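Local coordinates for septation protein imp2 (Schizosaccharomyces pombe, PDB 5C1F) that links the cytokinetic ring to phospholipid membranes through its F-BAR domain, is required for normal septation and takes part in disassembling the medial ring, at residues Met78-Ile92 against Arg235-Ile247. Residues are numbered along the deposited sequence; the frame is centred on the assembly and turned at random.
Sequences MKAEVDNMAKSHLQI and RSCFNDDQACERI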
ATOM      1  N   MET A  78       1.840  14.125 -11.995  1.00 17.69           N
ATOM      2  CA  MET A  78       2.317  13.228 -10.950  1.00 22.25           C
ATOM      3  C   MET A  78       1.269  13.048  -9.854  1.00 22.89           C
ATOM      4  O   MET A  78       1.039  11.935  -9.378  1.00 23.28           O
ATOM      5  CB  MET A  78       3.625  13.756 -10.359  1.00 22.53           C
ATOM      6  CG  MET A  78       4.324  12.801  -9.409  1.00 35.33           C
ATOM      7  SD  MET A  78       3.859  13.075  -7.698  1.00 35.79           S
ATOM      8  CE  MET A  78       4.501  14.730  -7.444  1.00 28.77           C
ATOM      9  N   LYS A  79       0.621  14.144  -9.473  1.00 17.40           N
ATOM     10  CA  LYS A  79      -0.399  14.100  -8.431  1.00 17.56           C
ATOM     11  C   LYS A  79      -1.646  13.379  -8.921  1.00 17.78           C
ATOM     12  O   LYS A  79      -2.284  12.646  -8.170  1.00 27.58           O
ATOM     13  CB  LYS A  79      -0.751  15.512  -7.967  1.00 27.71           C
ATOM     14  CG  LYS A  79      -1.265  15.575  -6.544  1.00 38.99           C
ATOM     15  CD  LYS A  79      -1.177  16.988  -5.982  1.00 43.90           C
ATOM     16  CE  LYS A  79      -1.976  17.959  -6.834  1.00 45.06           C
ATOM     17  NZ  LYS A  79      -3.418  17.578  -6.806  1.00 49.41           N
ATOM     18  N   ALA A  80      -1.988  13.589 -10.185  1.00 18.12           N
ATOM     19  CA  ALA A  80      -3.112  12.890 -10.792  1.00 20.15           C
ATOM     20  C   ALA A  80      -2.835  11.394 -10.912  1.00 24.14           C
ATOM     21  O   ALA A  80      -3.748  10.579 -10.791  1.00 18.30           O
ATOM     22  CB  ALA A  80      -3.427  13.478 -12.158  1.00 19.20           C
ATOM     23  N   GLU A  81      -1.577  11.031 -11.146  1.00 17.69           N
ATOM     24  CA  GLU A  81      -1.240   9.625 -11.327  1.00 17.47           C
ATOM     25  C   GLU A  81      -1.081   8.910  -9.990  1.00 22.05           C
ATOM     26  O   GLU A  81      -1.319   7.705  -9.896  1.00 20.16           O
ATOM     27  CB  GLU A  81       0.025   9.468 -12.178  1.00 17.49           C
ATOM     28  CG  GLU A  81      -0.171   9.807 -13.660  1.00 18.19           C
ATOM     29  CD  GLU A  81      -1.224   8.937 -14.354  1.00 25.46           C
ATOM     30  OE1 GLU A  81      -1.640   7.904 -13.786  1.00 22.37           O
ATOM     31  OE2 GLU A  81      -1.636   9.289 -15.481  1.00 27.51           O
ATOM     32  N   VAL A  82      -0.686   9.652  -8.958  1.00 20.67           N
ATOM     33  CA  VAL A  82      -0.686   9.113  -7.602  1.00 16.61           C
ATOM     34  C   VAL A  82      -2.136   8.857  -7.183  1.00 33.33           C
ATOM     35  O   VAL A  82      -2.434   7.877  -6.492  1.00 16.80           O
ATOM     36  CB  VAL A  82       0.020  10.066  -6.610  1.00 16.63           C
ATOM     37  CG1 VAL A  82      -0.329   9.723  -5.168  1.00 16.76           C
ATOM     38  CG2 VAL A  82       1.528  10.026  -6.823  1.00 16.46           C
ATOM     39  N   ASP A  83      -3.038   9.727  -7.635  1.00 17.35           N
ATOM     40  CA  ASP A  83      -4.466   9.554  -7.395  1.00 17.87           C
ATOM     41  C   ASP A  83      -4.985   8.314  -8.120  1.00 24.88           C
ATOM     42  O   ASP A  83      -5.789   7.560  -7.572  1.00 23.13           O
ATOM     43  CB  ASP A  83      -5.241  10.796  -7.841  1.00 29.43           C
ATOM     44  CG  ASP A  83      -6.652  10.843  -7.275  1.00 33.46           C
ATOM     45  OD1 ASP A  83      -6.925  10.150  -6.272  1.00 34.17           O
ATOM     46  OD2 ASP A  83      -7.487  11.587  -7.831  1.00 34.30           O
ATOM     47  N   ASN A  84      -4.519   8.101  -9.349  1.00 18.89           N
ATOM     48  CA  ASN A  84      -4.902   6.912 -10.106  1.00 19.41           C
ATOM     49  C   ASN A  84      -4.419   5.639  -9.422  1.00 19.28           C
ATOM     50  O   ASN A  84      -5.081   4.605  -9.460  1.00 18.47           O
ATOM     51  CB  ASN A  84      -4.360   6.976 -11.533  1.00 18.26           C
ATOM     52  CG  ASN A  84      -5.181   7.882 -12.423  1.00 29.83           C
ATOM     53  OD1 ASN A  84      -6.372   8.092 -12.181  1.00 28.48           O
ATOM     54  ND2 ASN A  84      -4.552   8.423 -13.461  1.00 25.75           N
ATOM     55  N   MET A  85      -3.257   5.724  -8.790  1.00 22.50           N
ATOM     56  CA  MET A  85      -2.736   4.595  -8.043  1.00 22.87           C
ATOM     57  C   MET A  85      -3.596   4.337  -6.806  1.00 22.50           C
ATOM     58  O   MET A  85      -3.864   3.188  -6.460  1.00 22.77           O
ATOM     59  CB  MET A  85      -1.275   4.835  -7.663  1.00 16.33           C
ATOM     60  CG  MET A  85      -0.321   4.716  -8.847  1.00 27.20           C
ATOM     61  SD  MET A  85       1.419   4.875  -8.398  1.00 23.46           S
ATOM     62  CE  MET A  85       1.821   6.450  -9.140  1.00 16.42           C
ATOM     63  N   ALA A  86      -4.045   5.409  -6.160  1.00 17.52           N
ATOM     64  CA  ALA A  86      -4.945   5.298  -5.014  1.00 17.27           C
ATOM     65  C   ALA A  86      -6.255   4.612  -5.396  1.00 17.69           C
ATOM     66  O   ALA A  86      -6.698   3.689  -4.715  1.00 25.77           O
ATOM     67  CB  ALA A  86      -5.225   6.675  -4.419  1.00 17.71           C
ATOM     68  N   LYS A  87      -6.868   5.074  -6.484  1.00 18.07           N
ATOM     69  CA  LYS A  87      -8.119   4.504  -6.985  1.00 21.48           C
ATOM     70  C   LYS A  87      -7.987   3.012  -7.255  1.00 29.75           C
ATOM     71  O   LYS A  87      -8.888   2.228  -6.948  1.00 28.15           O
ATOM     72  CB  LYS A  87      -8.561   5.204  -8.272  1.00 19.25           C
ATOM     73  CG  LYS A  87      -8.766   6.697  -8.155  1.00 24.89           C
ATOM     74  CD  LYS A  87      -8.974   7.313  -9.533  1.00 27.63           C
ATOM     75  CE  LYS A  87      -8.972   8.831  -9.481  1.00 29.92           C
ATOM     76  NZ  LYS A  87      -9.108   9.431 -10.838  1.00 38.07           N
ATOM     77  N   SER A  88      -6.862   2.633  -7.854  1.00 17.89           N
ATOM     78  CA  SER A  88      -6.590   1.239  -8.163  1.00 17.74           C
ATOM     79  C   SER A  88      -6.483   0.428  -6.877  1.00 33.24           C
ATOM     80  O   SER A  88      -7.143  -0.599  -6.727  1.00 17.64           O
ATOM     81  CB  SER A  88      -5.307   1.111  -8.989  1.00 22.66           C
ATOM     82  OG  SER A  88      -4.936  -0.247  -9.166  1.00 20.17           O
ATOM     83  N   HIS A  89      -5.659   0.902  -5.948  1.00 17.06           N
ATOM     84  CA  HIS A  89      -5.481   0.212  -4.675  1.00 26.30           C
ATOM     85  C   HIS A  89      -6.795   0.101  -3.895  1.00 17.44           C
ATOM     86  O   HIS A  89      -7.014  -0.887  -3.198  1.00 18.57           O
ATOM     87  CB  HIS A  89      -4.410   0.913  -3.834  1.00 20.19           C
ATOM     88  CG  HIS A  89      -3.011   0.595  -4.258  1.00 22.70           C
ATOM     89  ND1 HIS A  89      -2.385  -0.588  -3.926  1.00 21.90           N
ATOM     90  CD2 HIS A  89      -2.117   1.297  -4.993  1.00 16.25           C
ATOM     91  CE1 HIS A  89      -1.167  -0.597  -4.435  1.00 21.63           C
ATOM     92  NE2 HIS A  89      -0.979   0.534  -5.090  1.00 16.19           N
ATOM     93  N   LEU A  90      -7.672   1.093  -4.025  1.00 17.91           N
ATOM     94  CA  LEU A  90      -8.978   1.024  -3.368  1.00 21.36           C
ATOM     95  C   LEU A  90      -9.829  -0.078  -3.990  1.00 27.36           C
ATOM     96  O   LEU A  90     -10.485  -0.843  -3.279  1.00 24.35           O
ATOM     97  CB  LEU A  90      -9.714   2.363  -3.447  1.00 24.68           C
ATOM     98  CG  LEU A  90     -11.036   2.422  -2.673  1.00 26.92           C
ATOM     99  CD1 LEU A  90     -10.809   2.145  -1.193  1.00 22.21           C
ATOM    100  CD2 LEU A  90     -11.731   3.760  -2.865  1.00 28.88           C
ATOM    101  N   GLN A  91      -9.810  -0.150  -5.319  1.00 18.88           N
ATOM    102  CA  GLN A  91     -10.505  -1.202  -6.051  1.00 24.47           C
ATOM    103  C   GLN A  91      -9.937  -2.580  -5.690  1.00 23.85           C
ATOM    104  O   GLN A  91     -10.683  -3.538  -5.503  1.00 24.76           O
ATOM    105  CB  GLN A  91     -10.404  -0.952  -7.563  1.00 19.47           C
ATOM    106  CG  GLN A  91     -10.905  -2.088  -8.453  1.00 32.66           C
ATOM    107  CD  GLN A  91     -12.420  -2.198  -8.493  1.00 41.09           C
ATOM    108  OE1 GLN A  91     -13.062  -2.495  -7.485  1.00 44.72           O
ATOM    109  NE2 GLN A  91     -12.999  -1.964  -9.666  1.00 44.99           N
ATOM    110  N   ILE A  92      -8.617  -2.666  -5.573  1.00 24.89           N
ATOM    111  CA  ILE A  92      -7.961  -3.922  -5.221  1.00 24.50           C
ATOM    112  C   ILE A  92      -8.354  -4.375  -3.814  1.00 23.10           C
ATOM    113  O   ILE A  92      -8.630  -5.556  -3.591  1.00 21.06           O
ATOM    114  CB  ILE A  92      -6.423  -3.804  -5.317  1.00 22.72           C
ATOM    115  CG1 ILE A  92      -6.003  -3.560  -6.767  1.00 23.89           C
ATOM    116  CG2 ILE A  92      -5.752  -5.073  -4.803  1.00 21.01           C
ATOM    117  CD1 ILE A  92      -6.367  -4.695  -7.705  1.00 17.75           C
ATOM    118  N   ARG A 235      -2.130  -7.463 -10.608  1.00 20.08           N
ATOM    119  CA  ARG A 235      -2.909  -6.437 -11.300  1.00 21.82           C
ATOM    120  C   ARG A 235      -2.600  -5.066 -10.710  1.00 23.52           C
ATOM    121  O   ARG A 235      -2.476  -4.078 -11.431  1.00 25.95           O
ATOM    122  CB  ARG A 235      -4.408  -6.736 -11.203  1.00 20.38           C
ATOM    123  CG  ARG A 235      -5.310  -5.690 -11.851  1.00 21.66           C
ATOM    124  CD  ARG A 235      -5.105  -5.610 -13.366  1.00 29.00           C
ATOM    125  NE  ARG A 235      -6.003  -4.639 -13.992  1.00 33.55           N
ATOM    126  CZ  ARG A 235      -5.943  -4.271 -15.270  1.00 37.63           C
ATOM    127  NH1 ARG A 235      -5.020  -4.787 -16.071  1.00 38.47           N
ATOM    128  NH2 ARG A 235      -6.805  -3.383 -15.749  1.00 30.63           N
ATOM    129  N   SER A 236      -2.473  -5.026  -9.388  1.00 22.80           N
ATOM    130  CA  SER A 236      -2.118  -3.805  -8.679  1.00 21.14           C
ATOM    131  C   SER A 236      -0.756  -3.298  -9.137  1.00 22.25           C
ATOM    132  O   SER A 236      -0.549  -2.093  -9.294  1.00 14.80           O
ATOM    133  CB  SER A 236      -2.113  -4.050  -7.168  1.00 27.51           C
ATOM    134  OG  SER A 236      -1.730  -2.885  -6.462  1.00 33.98           O
ATOM    135  N   CYS A 237       0.166  -4.229  -9.352  1.00 15.26           N
ATOM    136  CA  CYS A 237       1.509  -3.883  -9.789  1.00 24.76           C
ATOM    137  C   CYS A 237       1.502  -3.340 -11.212  1.00 19.07           C
ATOM    138  O   CYS A 237       2.143  -2.334 -11.504  1.00 15.82           O
ATOM    139  CB  CYS A 237       2.429  -5.096  -9.685  1.00 26.70           C
ATOM    140  SG  CYS A 237       2.668  -5.672  -7.993  1.00 23.77           S
ATOM    141  N   PHE A 238       0.769  -4.010 -12.094  1.00 20.67           N
ATOM    142  CA  PHE A 238       0.625  -3.551 -13.470  1.00 21.32           C
ATOM    143  C   PHE A 238       0.059  -2.129 -13.515  1.00 23.26           C
ATOM    144  O   PHE A 238       0.628  -1.244 -14.157  1.00 21.36           O
ATOM    145  CB  PHE A 238      -0.272  -4.515 -14.254  1.00 22.32           C
ATOM    146  CG  PHE A 238      -0.508  -4.105 -15.681  1.00 30.19           C
ATOM    147  CD1 PHE A 238       0.419  -4.409 -16.662  1.00 20.25           C
ATOM    148  CD2 PHE A 238      -1.666  -3.427 -16.045  1.00 19.55           C
ATOM    149  CE1 PHE A 238       0.202  -4.038 -17.983  1.00 26.11           C
ATOM    150  CE2 PHE A 238      -1.886  -3.053 -17.363  1.00 20.68           C
ATOM    151  CZ  PHE A 238      -0.953  -3.359 -18.332  1.00 21.59           C
ATOM    152  N   ASN A 239      -1.053  -1.913 -12.817  1.00 21.97           N
ATOM    153  CA  ASN A 239      -1.705  -0.604 -12.787  1.00 20.19           C
ATOM    154  C   ASN A 239      -0.776   0.514 -12.314  1.00 18.50           C
ATOM    155  O   ASN A 239      -0.667   1.554 -12.967  1.00 17.57           O
ATOM    156  CB  ASN A 239      -2.946  -0.646 -11.895  1.00 20.08           C
ATOM    157  CG  ASN A 239      -4.071  -1.465 -12.497  1.00 27.71           C
ATOM    158  OD1 ASN A 239      -4.041  -1.813 -13.680  1.00 24.37           O
ATOM    159  ND2 ASN A 239      -5.079  -1.770 -11.685  1.00 25.58           N
ATOM    160  N   ASP A 240      -0.113   0.301 -11.180  1.00 16.66           N
ATOM    161  CA  ASP A 240       0.787   1.306 -10.627  1.00 18.09           C
ATOM    162  C   ASP A 240       1.976   1.558 -11.549  1.00 20.98           C
ATOM    163  O   ASP A 240       2.413   2.698 -11.708  1.00 16.95           O
ATOM    164  CB  ASP A 240       1.279   0.889  -9.243  1.00 18.30           C
ATOM    165  CG  ASP A 240       0.241   1.112  -8.164  1.00 23.10           C
ATOM    166  OD1 ASP A 240      -0.937   1.347  -8.506  1.00 21.44           O
ATOM    167  OD2 ASP A 240       0.604   1.045  -6.970  1.00 22.28           O
ATOM    168  N   ASP A 241       2.495   0.496 -12.155  1.00 15.47           N
ATOM    169  CA  ASP A 241       3.624   0.641 -13.062  1.00 17.28           C
ATOM    170  C   ASP A 241       3.232   1.425 -14.313  1.00 17.80           C
ATOM    171  O   ASP A 241       4.038   2.194 -14.845  1.00 17.53           O
ATOM    172  CB  ASP A 241       4.191  -0.722 -13.461  1.00 16.69           C
ATOM    173  CG  ASP A 241       5.389  -0.598 -14.377  1.00 27.73           C
ATOM    174  OD1 ASP A 241       6.322   0.153 -14.022  1.00 23.54           O
ATOM    175  OD2 ASP A 241       5.387  -1.221 -15.458  1.00 31.83           O
ATOM    176  N   GLN A 242       1.999   1.231 -14.780  1.00 21.13           N
ATOM    177  CA  GLN A 242       1.506   1.983 -15.932  1.00 20.20           C
ATOM    178  C   GLN A 242       1.375   3.460 -15.585  1.00 18.78           C
ATOM    179  O   GLN A 242       1.657   4.325 -16.414  1.00 24.46           O
ATOM    180  CB  GLN A 242       0.161   1.436 -16.420  1.00 23.80           C
ATOM    181  CG  GLN A 242       0.239   0.082 -17.107  1.00 26.44           C
ATOM    182  CD  GLN A 242       1.099   0.102 -18.357  1.00 29.81           C
ATOM    183  OE1 GLN A 242       0.718   0.677 -19.377  1.00 26.94           O
ATOM    184  NE2 GLN A 242       2.265  -0.529 -18.284  1.00 26.03           N
ATOM    185  N   ALA A 243       0.956   3.744 -14.354  1.00 16.48           N
ATOM    186  CA  ALA A 243       0.832   5.123 -13.893  1.00 18.35           C
ATOM    187  C   ALA A 243       2.201   5.795 -13.808  1.00 19.84           C
ATOM    188  O   ALA A 243       2.355   6.961 -14.182  1.00 20.49           O
ATOM    189  CB  ALA A 243       0.130   5.172 -12.543  1.00 15.27           C
ATOM    190  N   CYS A 244       3.190   5.053 -13.316  1.00 15.70           N
ATOM    191  CA  CYS A 244       4.557   5.554 -13.233  1.00 21.62           C
ATOM    192  C   CYS A 244       5.110   5.855 -14.613  1.00 22.23           C
ATOM    193  O   CYS A 244       5.805   6.850 -14.805  1.00 17.25           O
ATOM    194  CB  CYS A 244       5.463   4.546 -12.528  1.00 15.12           C
ATOM    195  SG  CYS A 244       5.127   4.389 -10.773  1.00 22.04           S
ATOM    196  N   GLU A 245       4.796   4.985 -15.567  1.00 25.25           N
ATOM    197  CA  GLU A 245       5.289   5.135 -16.925  1.00 22.14           C
ATOM    198  C   GLU A 245       4.724   6.403 -17.550  1.00 29.56           C
ATOM    199  O   GLU A 245       5.417   7.105 -18.285  1.00 33.31           O
ATOM    200  CB  GLU A 245       4.929   3.913 -17.769  1.00 23.80           C
ATOM    201  CG  GLU A 245       5.784   3.761 -19.016  1.00 41.21           C
ATOM    202  CD  GLU A 245       7.226   3.414 -18.695  1.00 56.54           C
ATOM    203  OE1 GLU A 245       7.459   2.366 -18.052  1.00 61.10           O
ATOM    204  OE2 GLU A 245       8.128   4.187 -19.082  1.00 61.45           O
ATOM    205  N   ARG A 246       3.466   6.706 -17.243  1.00 17.50           N
ATOM    206  CA  ARG A 246       2.839   7.914 -17.767  1.00 26.26           C
ATOM    207  C   ARG A 246       3.483   9.173 -17.174  1.00 30.89           C
ATOM    208  O   ARG A 246       3.612  10.188 -17.860  1.00 27.48           O
ATOM    209  CB  ARG A 246       1.329   7.897 -17.507  1.00 17.86           C
ATOM    210  CG  ARG A 246       0.584   6.856 -18.345  1.00 18.79           C
ATOM    211  CD  ARG A 246      -0.938   7.017 -18.291  1.00 19.19           C
ATOM    212  NE  ARG A 246      -1.491   6.766 -16.962  1.00 21.40           N
ATOM    213  CZ  ARG A 246      -1.869   5.571 -16.517  1.00 20.65           C
ATOM    214  NH1 ARG A 246      -1.751   4.502 -17.293  1.00 18.89           N
ATOM    215  NH2 ARG A 246      -2.362   5.445 -15.291  1.00 17.57           N
ATOM    216  N   ILE A 247       3.907   9.102 -15.913  1.00 16.32           N
ATOM    217  CA  ILE A 247       4.624  10.216 -15.299  1.00 19.98           C
ATOM    218  C   ILE A 247       5.944  10.448 -16.032  1.00 24.35           C
ATOM    219  O   ILE A 247       6.279  11.579 -16.385  1.00 23.18           O
ATOM    220  CB  ILE A 247       4.905   9.977 -13.800  1.00 15.14           C
ATOM    221  CG1 ILE A 247       3.594   9.851 -13.023  1.00 17.20           C
ATOM    222  CG2 ILE A 247       5.743  11.110 -13.232  1.00 14.91           C
ATOM    223  CD1 ILE A 247       3.765   9.442 -11.571  1.00 14.37           C
TER
HETATM  224  O   HOH W   1      -2.646  -0.526  -7.711  1.00 25.81           O
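R246 grips E81 side-on in a salt bridge, NE giving a nearly straight bond to OE2 (2.9 Å, 167°) and NH2 one to OE1 on its syn side (3.0 Å). N84 ND2 reaches OE1 from the face opposite R246 NH2, so this oxygen takes two donors; three bonds hold the carboxylate, which restrains its rotation. A glutamine in place of E81 would probably weaken this grip, leaving the R246 guanidinium without its countercharge.

A second polar cluster pairs H89 with D240: with CG beside the backbone N (chi1 -78°), the ring turns NE2 to D240 OD2, a short 2.5 Å hydrogen bond on the syn side. N239 ND2 donates to S88 OG at 2.9 Å. One water bonds to S88 OG, S236 OG, S236 O and D240 OD1, lying over a face of the H89 ring.

Between the polar clusters M85 CG packs on A243 CB (3.8 Å); beyond E81, I247 CG1 passes alongside E81 CB (3.7 Å).

The axes of segments 78-92 and 235-247, on helices 69-155 and 162-252 of the F-BAR bundle, approach to 9.2 Å and run antiparallel at 173°. Helix 18-59 flanks the first, its E48 binding H89 ND1, while C237 of the second subunit packs on D240 at the dimer interface.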